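Local coordinates for COG1633: Uncharacterized conserved protein (Magnetospirillum magnetotacticum, PDB 2OH3) that binds a zinc ion in a ferritin-like four-helix bundle and is probably a rubrerythrin relative, its physiological role still uncharacterised, at residues 7-12 / 125-130; 13-18 / 72-77; 47-52 / 132-137; 77-82 / 98-103. One frame throughout, in Å; residues are numbered along the deposited sequence.

Contact 1. Residues 7-12 / 125-130; sequences AEFLAH and KRLGAD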
loop_
_atom_site.group_PDB
_atom_site.type_symbol
_atom_site.label_atom_id
_atom_site.label_comp_id
_atom_site.label_asym_id
_atom_site.label_seq_id
_atom_site.Cartn_x
_atom_site.Cartn_y
_atom_site.Cartn_z
ATOM N N ALA A 7 -10.562 13.310 -16.372
ATOM C CA ALA A 7 -9.285 12.551 -16.469
ATOM C C ALA A 7 -8.813 12.087 -15.109
ATOM O O ALA A 7 -8.410 10.923 -14.931
ATOM C CB ALA A 7 -8.198 13.387 -17.110
ATOM N N GLU A 8 -8.858 13.027 -14.166
ATOM C CA GLU A 8 -8.512 12.767 -12.787
ATOM C C GLU A 8 -9.442 11.741 -12.172
ATOM O O GLU A 8 -8.966 10.833 -11.499
ATOM C CB GLU A 8 -8.541 14.054 -11.961
ATOM C CG GLU A 8 -7.401 14.981 -12.280
ATOM C CD GLU A 8 -7.537 16.331 -11.597
ATOM O OE1 GLU A 8 -8.668 16.809 -11.363
ATOM O OE2 GLU A 8 -6.489 16.914 -11.282
ATOM N N PHE A 9 -10.746 11.875 -12.418
ATOM C CA PHE A 9 -11.727 10.912 -11.896
ATOM C C PHE A 9 -11.487 9.492 -12.438
ATOM O O PHE A 9 -11.426 8.526 -11.669
ATOM C CB PHE A 9 -13.149 11.367 -12.183
ATOM C CG PHE A 9 -14.220 10.418 -11.667
ATOM C CD1 PHE A 9 -14.652 10.480 -10.362
ATOM C CD2 PHE A 9 -14.786 9.465 -12.504
ATOM C CE1 PHE A 9 -15.621 9.628 -9.901
ATOM C CE2 PHE A 9 -15.734 8.595 -12.035
ATOM C CZ PHE A 9 -16.166 8.684 -10.761
ATOM N N LEU A 10 -11.322 9.374 -13.755
ATOM C CA LEU A 10 -11.082 8.081 -14.368
ATOM C C LEU A 10 -9.758 7.465 -13.875
ATOM O O LEU A 10 -9.700 6.263 -13.655
ATOM C CB LEU A 10 -11.118 8.193 -15.880
ATOM C CG LEU A 10 -12.513 8.584 -16.428
ATOM C CD1 LEU A 10 -12.427 8.702 -17.933
ATOM C CD2 LEU A 10 -13.602 7.583 -15.993
ATOM N N ALA A 11 -8.736 8.277 -13.647
ATOM C CA ALA A 11 -7.470 7.797 -13.071
ATOM C C ALA A 11 -7.686 7.245 -11.690
ATOM O O ALA A 11 -7.133 6.187 -11.340
ATOM C CB ALA A 11 -6.396 8.908 -13.052
ATOM N N HIS A 12 -8.498 7.935 -10.896
ATOM C CA HIS A 12 -8.835 7.442 -9.576
ATOM C C HIS A 12 -9.598 6.119 -9.669
ATOM O O HIS A 12 -9.241 5.106 -9.065
ATOM C CB HIS A 12 -9.647 8.465 -8.790
ATOM C CG HIS A 12 -8.815 9.426 -8.009
ATOM N ND1 HIS A 12 -8.250 10.561 -8.569
ATOM C CD2 HIS A 12 -8.479 9.450 -6.695
ATOM C CE1 HIS A 12 -7.590 11.228 -7.639
ATOM N NE2 HIS A 12 -7.710 10.575 -6.497
ATOM N N LYS A 125 -20.003 13.941 -12.090
ATOM C CA LYS A 125 -21.229 13.881 -11.299
ATOM C C LYS A 125 -22.024 12.590 -11.543
ATOM O O LYS A 125 -22.453 11.941 -10.610
ATOM C CB LYS A 125 -22.110 15.097 -11.581
ATOM C CG LYS A 125 -21.541 16.428 -11.031
ATOM C CD LYS A 125 -22.571 17.584 -11.150
ATOM C CE LYS A 125 -22.104 18.799 -10.394
ATOM N NZ LYS A 125 -21.484 18.437 -9.045
ATOM N N ARG A 126 -22.166 12.209 -12.811
ATOM C CA ARG A 126 -22.957 11.061 -13.186
ATOM C C ARG A 126 -22.241 9.775 -12.791
ATOM O O ARG A 126 -22.819 8.933 -12.133
ATOM C CB ARG A 126 -23.216 11.074 -14.707
ATOM C CG ARG A 126 -24.262 10.055 -15.192
ATOM C CD ARG A 126 -24.373 10.056 -16.731
ATOM N NE ARG A 126 -23.183 9.485 -17.365
ATOM C CZ ARG A 126 -22.999 8.191 -17.650
ATOM N NH1 ARG A 126 -23.901 7.277 -17.351
ATOM N NH2 ARG A 126 -21.875 7.783 -18.234
ATOM N N LEU A 127 -20.986 9.605 -13.195
ATOM C CA LEU A 127 -20.292 8.357 -12.879
ATOM C C LEU A 127 -20.016 8.255 -11.395
ATOM O O LEU A 127 -20.077 7.182 -10.826
ATOM C CB LEU A 127 -19.004 8.253 -13.655
ATOM C CG LEU A 127 -19.121 8.206 -15.177
ATOM C CD1 LEU A 127 -17.736 8.204 -15.801
ATOM C CD2 LEU A 127 -19.940 7.038 -15.622
ATOM N N GLY A 128 -19.674 9.378 -10.775
ATOM C CA GLY A 128 -19.427 9.391 -9.359
ATOM C C GLY A 128 -20.624 8.899 -8.576
ATOM O O GLY A 128 -20.492 8.091 -7.668
ATOM N N ALA A 129 -21.801 9.357 -8.943
ATOM C CA ALA A 129 -23.029 8.889 -8.280
ATOM C C ALA A 129 -23.361 7.434 -8.564
ATOM O O ALA A 129 -23.755 6.709 -7.678
ATOM C CB ALA A 129 -24.176 9.751 -8.678
ATOM N N ASP A 130 -23.214 7.029 -9.820
ATOM C CA ASP A 130 -23.440 5.671 -10.222
ATOM C C ASP A 130 -22.473 4.773 -9.499
ATOM O O ASP A 130 -22.894 3.778 -8.905
ATOM C CB ASP A 130 -23.294 5.518 -11.745
ATOM C CG ASP A 130 -24.470 6.118 -12.521
ATOM O OD1 ASP A 130 -25.505 6.473 -11.926
ATOM O OD2 ASP A 130 -24.355 6.232 -13.751
#
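The CE1, CZ and CE2 end of the F9 ring meets helix 122-148, and its two partners there, the backbone N of G128 and CB of L127, both approach obliquely. CZ of F9 comes within 3.6 Å of G128 N, and CE2 of F9 lies 3.7 Å from L127 CB. The ring reaches this far because CG of F9 stands anti to its backbone N (chi1 -180°), which extends the phenyl across the gap between helices. G128 carries no side chain, and the ring end packs directly on its backbone. Beside it, the branches of two leucines meet, L10 CD2 and L127 CD1 at 4.2 Å. The short axis segments run nearly parallel, 23° apart, and approach no closer than 11.1 Å, a wide spacing that the phenyl bridges. These are the first and last helices of the ferritin-like four-helix bundle; Y111 and A115 of helix 94-118 also pack on F9, and R60 of helix 37-61 on L10 and L127. All four touching residues are buried and the side-chain contacts between the segments are apolar, so the two helices meet here by hydrophobic packing rather than by directional bonding.

Contact 2. Residues 13-18 / 72-77; sequences AIALET and WQYRWK. With IMD (imidazole), chain C.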
loop_
_atom_site.group_PDB
_atom_site.type_symbol
_atom_site.label_atom_id
_atom_site.label_comp_id
_atom_site.label_asym_id
_atom_site.label_seq_id
_atom_site.Cartn_x
_atom_site.Cartn_y
_atom_site.Cartn_z
ATOM N N ALA A 13 -10.643 6.105 -10.462
ATOM C CA ALA A 13 -11.436 4.911 -10.608
ATOM C C ALA A 13 -10.631 3.691 -11.059
ATOM O O ALA A 13 -10.809 2.602 -10.506
ATOM C CB ALA A 13 -12.617 5.189 -11.544
ATOM N N ILE A 14 -9.747 3.840 -12.047
ATOM C CA ILE A 14 -8.936 2.727 -12.512
ATOM C C ILE A 14 -8.018 2.231 -11.393
ATOM O O ILE A 14 -7.809 1.034 -11.200
ATOM C CB ILE A 14 -8.054 3.112 -13.714
ATOM C CG1 ILE A 14 -8.919 3.309 -14.932
ATOM C CG2 ILE A 14 -7.072 2.008 -14.038
ATOM C CD1 ILE A 14 -8.158 3.871 -16.132
ATOM N N ALA A 15 -7.424 3.166 -10.693
ATOM C CA ALA A 15 -6.461 2.812 -9.679
ATOM C C ALA A 15 -7.161 2.106 -8.548
ATOM O O ALA A 15 -6.622 1.141 -8.006
ATOM C CB ALA A 15 -5.706 4.039 -9.211
ATOM N N LEU A 16 -8.344 2.582 -8.187
ATOM C CA LEU A 16 -9.136 1.980 -7.105
ATOM C C LEU A 16 -9.498 0.551 -7.430
ATOM O O LEU A 16 -9.460 -0.306 -6.557
ATOM C CB LEU A 16 -10.420 2.772 -6.790
ATOM C CG LEU A 16 -10.229 4.103 -6.026
ATOM C CD1 LEU A 16 -11.495 4.993 -6.016
ATOM C CD2 LEU A 16 -9.720 3.896 -4.581
ATOM N N GLU A 17 -9.827 0.294 -8.695
ATOM C CA GLU A 17 -10.183 -1.034 -9.182
ATOM C C GLU A 17 -9.006 -1.978 -9.370
ATOM O O GLU A 17 -9.098 -3.144 -9.023
ATOM C CB GLU A 17 -10.943 -0.921 -10.518
ATOM C CG GLU A 17 -12.360 -0.357 -10.340
ATOM C CD GLU A 17 -13.201 -1.229 -9.382
ATOM O OE1 GLU A 17 -12.733 -2.360 -9.093
ATOM O OE2 GLU A 17 -14.278 -0.795 -8.892
ATOM N N THR A 18 -7.909 -1.504 -9.923
ATOM C CA THR A 18 -6.693 -2.295 -9.953
ATOM C C THR A 18 -6.287 -2.728 -8.525
ATOM O O THR A 18 -5.980 -3.901 -8.263
ATOM C CB THR A 18 -5.564 -1.484 -10.633
ATOM O OG1 THR A 18 -6.011 -1.101 -11.938
ATOM C CG2 THR A 18 -4.298 -2.295 -10.782
ATOM N N TRP A 72 -0.892 6.868 -2.119
ATOM C CA TRP A 72 -1.835 7.130 -1.023
ATOM C C TRP A 72 -3.189 7.578 -1.552
ATOM O O TRP A 72 -4.165 7.478 -0.842
ATOM C CB TRP A 72 -1.293 8.121 0.034
ATOM C CG TRP A 72 -0.693 9.321 -0.558
ATOM C CD1 TRP A 72 -1.316 10.491 -0.913
ATOM C CD2 TRP A 72 0.660 9.452 -0.932
ATOM N NE1 TRP A 72 -0.397 11.354 -1.486
ATOM C CE2 TRP A 72 0.821 10.724 -1.502
ATOM C CE3 TRP A 72 1.757 8.601 -0.847
ATOM C CZ2 TRP A 72 2.036 11.156 -1.974
ATOM C CZ3 TRP A 72 2.955 9.030 -1.307
ATOM C CH2 TRP A 72 3.101 10.280 -1.858
ATOM N N GLN A 73 -3.279 7.999 -2.810
ATOM C CA GLN A 73 -4.578 8.352 -3.381
ATOM C C GLN A 73 -5.487 7.172 -3.677
ATOM O O GLN A 73 -6.662 7.370 -3.980
ATOM C CB GLN A 73 -4.406 9.178 -4.664
ATOM C CG GLN A 73 -3.536 10.397 -4.474
ATOM C CD GLN A 73 -3.487 11.289 -5.688
ATOM O OE1 GLN A 73 -2.530 11.258 -6.440
ATOM N NE2 GLN A 73 -4.517 12.103 -5.876
ATOM N N TYR A 74 -4.974 5.947 -3.671
ATOM C CA TYR A 74 -5.819 4.831 -4.106
ATOM C C TYR A 74 -5.584 3.529 -3.340
ATOM O O TYR A 74 -6.462 2.704 -3.327
ATOM C CB TYR A 74 -5.713 4.607 -5.640
ATOM C CG TYR A 74 -4.307 4.206 -6.052
ATOM C CD1 TYR A 74 -3.888 2.885 -5.913
ATOM C CD2 TYR A 74 -3.366 5.153 -6.500
ATOM C CE1 TYR A 74 -2.619 2.512 -6.214
ATOM C CE2 TYR A 74 -2.061 4.752 -6.835
ATOM C CZ TYR A 74 -1.721 3.421 -6.675
ATOM O OH TYR A 74 -0.483 2.943 -6.955
ATOM N N ARG A 75 -4.416 3.336 -2.727
ATOM C CA ARG A 75 -4.155 2.092 -1.979
ATOM C C ARG A 75 -5.133 1.891 -0.813
ATOM O O ARG A 75 -5.479 2.826 -0.103
ATOM C CB ARG A 75 -2.744 2.052 -1.437
ATOM C CG ARG A 75 -1.699 1.687 -2.435
ATOM C CD ARG A 75 -0.384 1.581 -1.751
ATOM N NE ARG A 75 0.607 0.972 -2.626
ATOM C CZ ARG A 75 1.810 0.614 -2.235
ATOM N NH1 ARG A 75 2.218 0.899 -1.026
ATOM N NH2 ARG A 75 2.645 0.050 -3.091
ATOM N N TRP A 76 -5.536 0.648 -0.581
ATOM C CA TRP A 76 -6.176 0.301 0.686
ATOM C C TRP A 76 -5.302 0.672 1.868
ATOM O O TRP A 76 -4.057 0.630 1.792
ATOM C CB TRP A 76 -6.503 -1.193 0.726
ATOM C CG TRP A 76 -7.626 -1.592 -0.167
ATOM C CD1 TRP A 76 -8.078 -0.942 -1.302
ATOM C CD2 TRP A 76 -8.416 -2.778 -0.057
ATOM N NE1 TRP A 76 -9.119 -1.649 -1.868
ATOM C CE2 TRP A 76 -9.329 -2.786 -1.135
ATOM C CE3 TRP A 76 -8.451 -3.827 0.861
ATOM C CZ2 TRP A 76 -10.278 -3.778 -1.301
ATOM C CZ3 TRP A 76 -9.399 -4.822 0.694
ATOM C CH2 TRP A 76 -10.299 -4.786 -0.383
ATOM N N LYS A 77 -5.949 1.061 2.965
ATOM C CA LYS A 77 -5.267 1.423 4.213
ATOM C C LYS A 77 -4.554 0.177 4.711
ATOM O O LYS A 77 -5.002 -0.918 4.481
ATOM C CB LYS A 77 -6.292 1.910 5.258
ATOM C CG LYS A 77 -5.831 2.981 6.235
ATOM C CD LYS A 77 -6.591 2.883 7.616
ATOM C CE LYS A 77 -6.142 3.930 8.657
ATOM N NZ LYS A 77 -6.385 5.385 8.277
HETATM N N1 IMD C . -15.485 -3.332 -5.173
HETATM C C2 IMD C . -15.100 -2.511 -6.151
HETATM N N3 IMD C . -14.230 -3.223 -6.960
HETATM C C4 IMD C . -14.092 -4.454 -6.472
HETATM C C5 IMD C . -14.883 -4.533 -5.359
HETATM O O HOH W 1 -10.348 0.098 -3.966
#
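One water is gripped by both segments: it donates to L16 O at 2.8 Å and accepts from W76 NE1 at 3.0 Å. The water lies in the indole plane, at the ring edge. Direct contact between helix and loop is apolar. CB of A15 sits over one face of the Y74 ring, 3.5 Å from Y74 CG, and is almost as close to Y74 CB. For Y74, CG falls between the backbone N and the carbonyl carbon (chi1 64°), and this brings the root of the ring, rather than its hydroxyl end, onto the alanine methyl. Next to it, L16 CD2 packs on the Y74 backbone, 3.7 Å from Y74 O, where CA atoms of the two residues are only 5.3 Å apart. On the side of the helix turned away from the loop, E17 OE1 accepts a nearly straight bond (170°) at 2.7 Å from N3 of an imidazole, probably a crystallisation additive, whose N1 sits on the zinc ion; E17 OE2 is hydrogen-bonded to H53 ND1. The loop 72-77, which follows helix 37-61, thus lies along helix 6-33, while W76 continues to Y24 and Y100 with edge-to-face ring contacts and R75 forms a salt bridge with E19 of the second subunit, placing the strap between the bundle and the dimer partner.

Contact 3. Residues 47-52 / 132-137; sequences ARFSTL and AAEEAE. With ZN (zinc ion), chain B.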
loop_
_atom_site.group_PDB
_atom_site.type_symbol
_atom_site.label_atom_id
_atom_site.label_comp_id
_atom_site.label_asym_id
_atom_site.label_seq_id
_atom_site.Cartn_x
_atom_site.Cartn_y
_atom_site.Cartn_z
ATOM N N ALA A 47 -13.322 -9.662 -6.622
ATOM C CA ALA A 47 -12.152 -9.500 -7.466
ATOM C C ALA A 47 -12.618 -9.527 -8.926
ATOM O O ALA A 47 -12.054 -8.849 -9.771
ATOM C CB ALA A 47 -11.143 -10.614 -7.231
ATOM N N ARG A 48 -13.616 -10.345 -9.199
ATOM C CA ARG A 48 -14.136 -10.444 -10.562
ATOM C C ARG A 48 -14.889 -9.197 -10.960
ATOM O O ARG A 48 -14.775 -8.757 -12.089
ATOM C CB ARG A 48 -15.009 -11.689 -10.722
ATOM C CG ARG A 48 -15.626 -11.830 -12.109
ATOM C CD ARG A 48 -14.576 -12.055 -13.130
ATOM N NE ARG A 48 -15.178 -12.185 -14.454
ATOM C CZ ARG A 48 -14.562 -11.886 -15.594
ATOM N NH1 ARG A 48 -13.302 -11.425 -15.596
ATOM N NH2 ARG A 48 -15.215 -12.038 -16.748
ATOM N N PHE A 49 -15.671 -8.629 -10.040
ATOM C CA PHE A 49 -16.342 -7.370 -10.288
ATOM C C PHE A 49 -15.269 -6.308 -10.621
ATOM O O PHE A 49 -15.454 -5.500 -11.562
ATOM C CB PHE A 49 -17.194 -6.934 -9.071
ATOM C CG PHE A 49 -17.692 -5.512 -9.170
ATOM C CD1 PHE A 49 -16.875 -4.446 -8.817
ATOM C CD2 PHE A 49 -18.952 -5.239 -9.650
ATOM C CE1 PHE A 49 -17.324 -3.110 -8.921
ATOM C CE2 PHE A 49 -19.405 -3.900 -9.778
ATOM C CZ PHE A 49 -18.585 -2.847 -9.404
ATOM N N SER A 50 -14.158 -6.284 -9.861
ATOM C CA SER A 50 -13.090 -5.305 -10.132
ATOM C C SER A 50 -12.591 -5.362 -11.566
ATOM O O SER A 50 -12.465 -4.352 -12.207
ATOM C CB SER A 50 -11.883 -5.507 -9.241
ATOM O OG SER A 50 -10.823 -4.714 -9.732
ATOM N N THR A 51 -12.282 -6.550 -12.043
ATOM C CA THR A 51 -11.814 -6.748 -13.386
ATOM C C THR A 51 -12.799 -6.238 -14.420
ATOM O O THR A 51 -12.403 -5.536 -15.356
ATOM C CB THR A 51 -11.557 -8.223 -13.612
ATOM O OG1 THR A 51 -10.569 -8.635 -12.665
ATOM C CG2 THR A 51 -11.099 -8.485 -15.012
ATOM N N LEU A 52 -14.068 -6.605 -14.256
ATOM C CA LEU A 52 -15.122 -6.208 -15.185
ATOM C C LEU A 52 -15.331 -4.706 -15.214
ATOM O O LEU A 52 -15.382 -4.087 -16.280
ATOM C CB LEU A 52 -16.436 -6.909 -14.830
ATOM C CG LEU A 52 -16.470 -8.408 -15.095
ATOM C CD1 LEU A 52 -17.760 -8.979 -14.581
ATOM C CD2 LEU A 52 -16.327 -8.704 -16.582
ATOM N N ALA A 132 -20.631 5.323 -6.750
ATOM C CA ALA A 132 -20.902 5.363 -5.295
ATOM C C ALA A 132 -22.081 4.477 -4.875
ATOM O O ALA A 132 -21.997 3.789 -3.849
ATOM C CB ALA A 132 -21.167 6.734 -4.878
ATOM N N ALA A 133 -23.174 4.501 -5.642
ATOM C CA ALA A 133 -24.340 3.668 -5.359
ATOM C C ALA A 133 -23.989 2.185 -5.402
ATOM O O ALA A 133 -24.441 1.413 -4.552
ATOM C CB ALA A 133 -25.499 3.982 -6.332
ATOM N N GLU A 134 -23.205 1.781 -6.396
ATOM C CA GLU A 134 -22.783 0.384 -6.457
ATOM C C GLU A 134 -21.813 0.005 -5.323
ATOM O O GLU A 134 -21.932 -1.081 -4.766
ATOM C CB GLU A 134 -22.177 0.042 -7.826
ATOM C CG GLU A 134 -21.704 -1.414 -7.982
ATOM C CD GLU A 134 -22.799 -2.426 -8.292
ATOM O OE1 GLU A 134 -23.888 -2.050 -8.780
ATOM O OE2 GLU A 134 -22.545 -3.625 -8.064
ATOM N N GLU A 135 -20.873 0.867 -4.977
ATOM C CA GLU A 135 -19.973 0.537 -3.900
ATOM C C GLU A 135 -20.752 0.394 -2.627
ATOM O O GLU A 135 -20.424 -0.456 -1.819
ATOM C CB GLU A 135 -18.842 1.573 -3.787
ATOM C CG GLU A 135 -17.975 1.554 -5.053
ATOM C CD GLU A 135 -17.495 0.146 -5.374
ATOM O OE1 GLU A 135 -17.033 -0.504 -4.447
ATOM O OE2 GLU A 135 -17.632 -0.337 -6.511
ATOM N N ALA A 136 -21.811 1.194 -2.481
ATOM C CA ALA A 136 -22.710 1.165 -1.316
ATOM C C ALA A 136 -23.419 -0.165 -1.194
ATOM O O ALA A 136 -23.610 -0.691 -0.095
ATOM C CB ALA A 136 -23.744 2.302 -1.396
ATOM N N GLU A 137 -23.770 -0.751 -2.330
ATOM C CA GLU A 137 -24.371 -2.084 -2.308
ATOM C C GLU A 137 -23.346 -3.096 -1.828
ATOM O O GLU A 137 -23.710 -4.091 -1.241
ATOM C CB GLU A 137 -24.848 -2.488 -3.684
ATOM C CG GLU A 137 -26.032 -1.734 -4.131
ATOM C CD GLU A 137 -26.426 -2.135 -5.538
ATOM O OE1 GLU A 137 -27.037 -3.214 -5.696
ATOM O OE2 GLU A 137 -26.111 -1.385 -6.492
HETATM ZN ZN ZN B . -16.899 -2.343 -4.130
#
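The zinc site of this ferritin-like four-helix bundle borders the contact: E135 binds the zinc ion, and F49 of helix 37-61 packs against that ligand and its neighbour E134. E105, H138 and N1 of a bound imidazole, probably from the crystallisation liquor, complete the ligands. The second carboxylate oxygen, E135 OE2, lies obliquely to the phenyl, 3.7 Å from F49 CE1, with ring and carboxylate planes 56° apart. E134 was modelled in two conformers, and what follows holds for one of them. In that copy the E134 and F49 side chains reach towards each other: CG of E134 is 3.7 Å from F49 CZ, and the carboxylate appears nearly parallel to the phenyl, the planes differing by 8°. A bend at chi2 (80°) folds the E134 chain back, and OE2 accepts a hydrogen bond from NE2 of H138, which would make E134 a second-shell residue to the metal. F49 additionally meets H138 edge-to-face, placing its ring beside two of the three protein ligands. Coordination by E135 is monodentate by distance, with OE1 at 1.9 Å from the zinc ion and OE2 at 3.2 Å from it.

Contact 4. Residues 77-82 / 98-103; sequences KTPPEV and LRYARD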
loop_
_atom_site.group_PDB
_atom_site.type_symbol
_atom_site.label_atom_id
_atom_site.label_comp_id
_atom_site.label_asym_id
_atom_site.label_seq_id
_atom_site.Cartn_x
_atom_site.Cartn_y
_atom_site.Cartn_z
ATOM N N LYS A 77 -5.949 1.061 2.965
ATOM C CA LYS A 77 -5.267 1.423 4.213
ATOM C C LYS A 77 -4.554 0.177 4.711
ATOM O O LYS A 77 -5.002 -0.918 4.481
ATOM C CB LYS A 77 -6.292 1.910 5.258
ATOM C CG LYS A 77 -5.831 2.981 6.235
ATOM C CD LYS A 77 -6.591 2.883 7.616
ATOM C CE LYS A 77 -6.142 3.930 8.657
ATOM N NZ LYS A 77 -6.385 5.385 8.277
ATOM N N THR A 78 -3.408 0.318 5.352
ATOM C CA THR A 78 -2.743 -0.872 5.890
ATOM C C THR A 78 -3.597 -1.327 7.091
ATOM O O THR A 78 -4.139 -0.492 7.814
ATOM C CB THR A 78 -1.240 -0.627 6.287
ATOM O OG1 THR A 78 -1.159 0.346 7.323
ATOM C CG2 THR A 78 -0.390 -0.161 5.064
ATOM N N PRO A 79 -3.730 -2.642 7.293
ATOM C CA PRO A 79 -4.579 -3.168 8.369
ATOM C C PRO A 79 -3.912 -2.998 9.745
ATOM O O PRO A 79 -2.779 -2.557 9.804
ATOM C CB PRO A 79 -4.709 -4.647 8.006
ATOM C CG PRO A 79 -3.429 -4.973 7.290
ATOM C CD PRO A 79 -3.084 -3.720 6.516
ATOM N N PRO A 80 -4.614 -3.351 10.846
ATOM C CA PRO A 80 -4.001 -3.269 12.200
ATOM C C PRO A 80 -2.662 -4.025 12.292
ATOM O O PRO A 80 -2.554 -5.146 11.793
ATOM C CB PRO A 80 -5.059 -3.897 13.119
ATOM C CG PRO A 80 -6.340 -3.705 12.383
ATOM C CD PRO A 80 -6.012 -3.829 10.906
ATOM N N GLU A 81 -1.664 -3.385 12.905
ATOM C CA GLU A 81 -0.268 -3.796 12.799
ATOM C C GLU A 81 0.140 -4.568 14.017
ATOM O O GLU A 81 0.854 -4.040 14.875
ATOM C CB GLU A 81 0.645 -2.573 12.662
ATOM N N VAL A 82 -0.302 -5.827 14.089
ATOM C CA VAL A 82 0.016 -6.710 15.236
ATOM C C VAL A 82 0.211 -8.179 14.826
ATOM O O VAL A 82 -0.508 -8.671 13.939
ATOM N N LEU A 98 -13.133 -9.655 6.305
ATOM C CA LEU A 98 -14.338 -9.021 5.841
ATOM C C LEU A 98 -14.422 -7.569 6.295
ATOM O O LEU A 98 -14.879 -6.713 5.551
ATOM C CB LEU A 98 -15.569 -9.755 6.351
ATOM C CG LEU A 98 -16.035 -11.078 5.793
ATOM C CD1 LEU A 98 -17.065 -11.727 6.763
ATOM C CD2 LEU A 98 -16.645 -10.908 4.406
ATOM N N ARG A 99 -14.077 -7.313 7.558
ATOM C CA ARG A 99 -14.084 -5.958 8.085
ATOM C C ARG A 99 -13.047 -5.074 7.407
ATOM O O ARG A 99 -13.288 -3.911 7.212
ATOM C CB ARG A 99 -13.848 -5.968 9.582
ATOM C CG ARG A 99 -15.141 -6.372 10.340
ATOM C CD ARG A 99 -15.187 -5.984 11.817
ATOM N NE ARG A 99 -15.264 -4.548 12.094
ATOM C CZ ARG A 99 -16.291 -3.737 11.804
ATOM N NH1 ARG A 99 -17.385 -4.158 11.150
ATOM N NH2 ARG A 99 -16.211 -2.459 12.147
ATOM N N TYR A 100 -11.879 -5.635 7.118
ATOM C CA TYR A 100 -10.812 -4.927 6.403
ATOM C C TYR A 100 -11.317 -4.566 5.004
ATOM O O TYR A 100 -11.163 -3.420 4.489
ATOM C CB TYR A 100 -9.567 -5.857 6.306
ATOM C CG TYR A 100 -8.427 -5.302 5.460
ATOM C CD1 TYR A 100 -7.879 -4.064 5.750
ATOM C CD2 TYR A 100 -7.914 -6.013 4.385
ATOM C CE1 TYR A 100 -6.860 -3.528 4.988
ATOM C CE2 TYR A 100 -6.880 -5.488 3.620
ATOM C CZ TYR A 100 -6.364 -4.248 3.944
ATOM O OH TYR A 100 -5.333 -3.707 3.221
ATOM N N ALA A 101 -11.925 -5.538 4.369
ATOM C CA ALA A 101 -12.443 -5.308 3.005
ATOM C C ALA A 101 -13.522 -4.245 3.033
ATOM O O ALA A 101 -13.518 -3.299 2.259
ATOM C CB ALA A 101 -13.015 -6.613 2.406
ATOM N N ARG A 102 -14.438 -4.372 3.981
ATOM C CA ARG A 102 -15.471 -3.370 4.155
ATOM C C ARG A 102 -14.963 -1.930 4.366
ATOM O O ARG A 102 -15.527 -1.007 3.795
ATOM C CB ARG A 102 -16.358 -3.760 5.315
ATOM C CG ARG A 102 -17.540 -2.841 5.483
ATOM C CD ARG A 102 -18.245 -3.210 6.764
ATOM N NE ARG A 102 -19.241 -2.208 7.082
ATOM C CZ ARG A 102 -19.130 -1.309 8.060
ATOM N NH1 ARG A 102 -18.048 -1.275 8.835
ATOM N NH2 ARG A 102 -20.116 -0.429 8.240
ATOM N N ASP A 103 -14.002 -1.748 5.275
ATOM C CA ASP A 103 -13.337 -0.451 5.467
ATOM C C ASP A 103 -12.891 0.228 4.183
ATOM O O ASP A 103 -13.134 1.410 3.953
ATOM C CB ASP A 103 -12.104 -0.622 6.342
ATOM C CG ASP A 103 -12.434 -0.679 7.796
ATOM O OD1 ASP A 103 -13.634 -0.485 8.150
ATOM O OD2 ASP A 103 -11.500 -0.999 8.576
#
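One hydrogen bond joins the two segments: the hydroxyl of Y100 donates to the carbonyl oxygen of K77, with OH and O 3.1 Å apart. The hydroxyl lies nearly on the line of the carbonyl bond, the C=O...O angle being 160°, and K77 O sits at the edge of the phenol ring, near its plane. The same oxygen is 3.2 Å from Y100 CE1. Apolar contact comes from P79, whose CB lies 3.9 Å from Y100 CE1. Measured to the ring centroid, P79 CB is 4.3 Å away and 29° off the normal, an off-centre CH-pi interaction; P79 CD adds a looser approach to Y100 OH at 4.0 Å. The torsion of Y100 (chi1 174°) places CG anti to the backbone N and sends the phenol away from helix 94-118, to the extended connection that joins the two halves of this ferritin-like four-helix bundle. Side-chain packing completes the surroundings: L27 of helix 6-33 and L91 also pack on Y100. Y100 is buried, and its hydroxyl proton is taken up by K77 O. Polar support for the connection next to this bond comes from N104, which accepts from K77 N and donates to Y100 O. Across the dimer, W72 of the second subunit packs on P79.

How the contacts relate
From the N terminus, helix 6-33 supplies 7-12 to contact 1 and then 13-18 to contact 2. Helix 37-61 follows with 47-52 for contact 3, and the connection beyond it gives 72-77 to contact 2, closing a loop nested inside that of contact 1. K77 is shared as contact 4 opens in series and closes at 98-103, nested within the loops of contacts 1 and 3. Helix 122-148 closes contact 1 at 125-130 and contact 3 at 132-137. Contact 3 therefore crosses both contacts 1 and 2. Helix 6-33 is thus tied to helix 122-148 and to the connection, helix 37-61 to helix 122-148, and the connection to helix 94-118; contacts 2 and 4 also touch the second subunit.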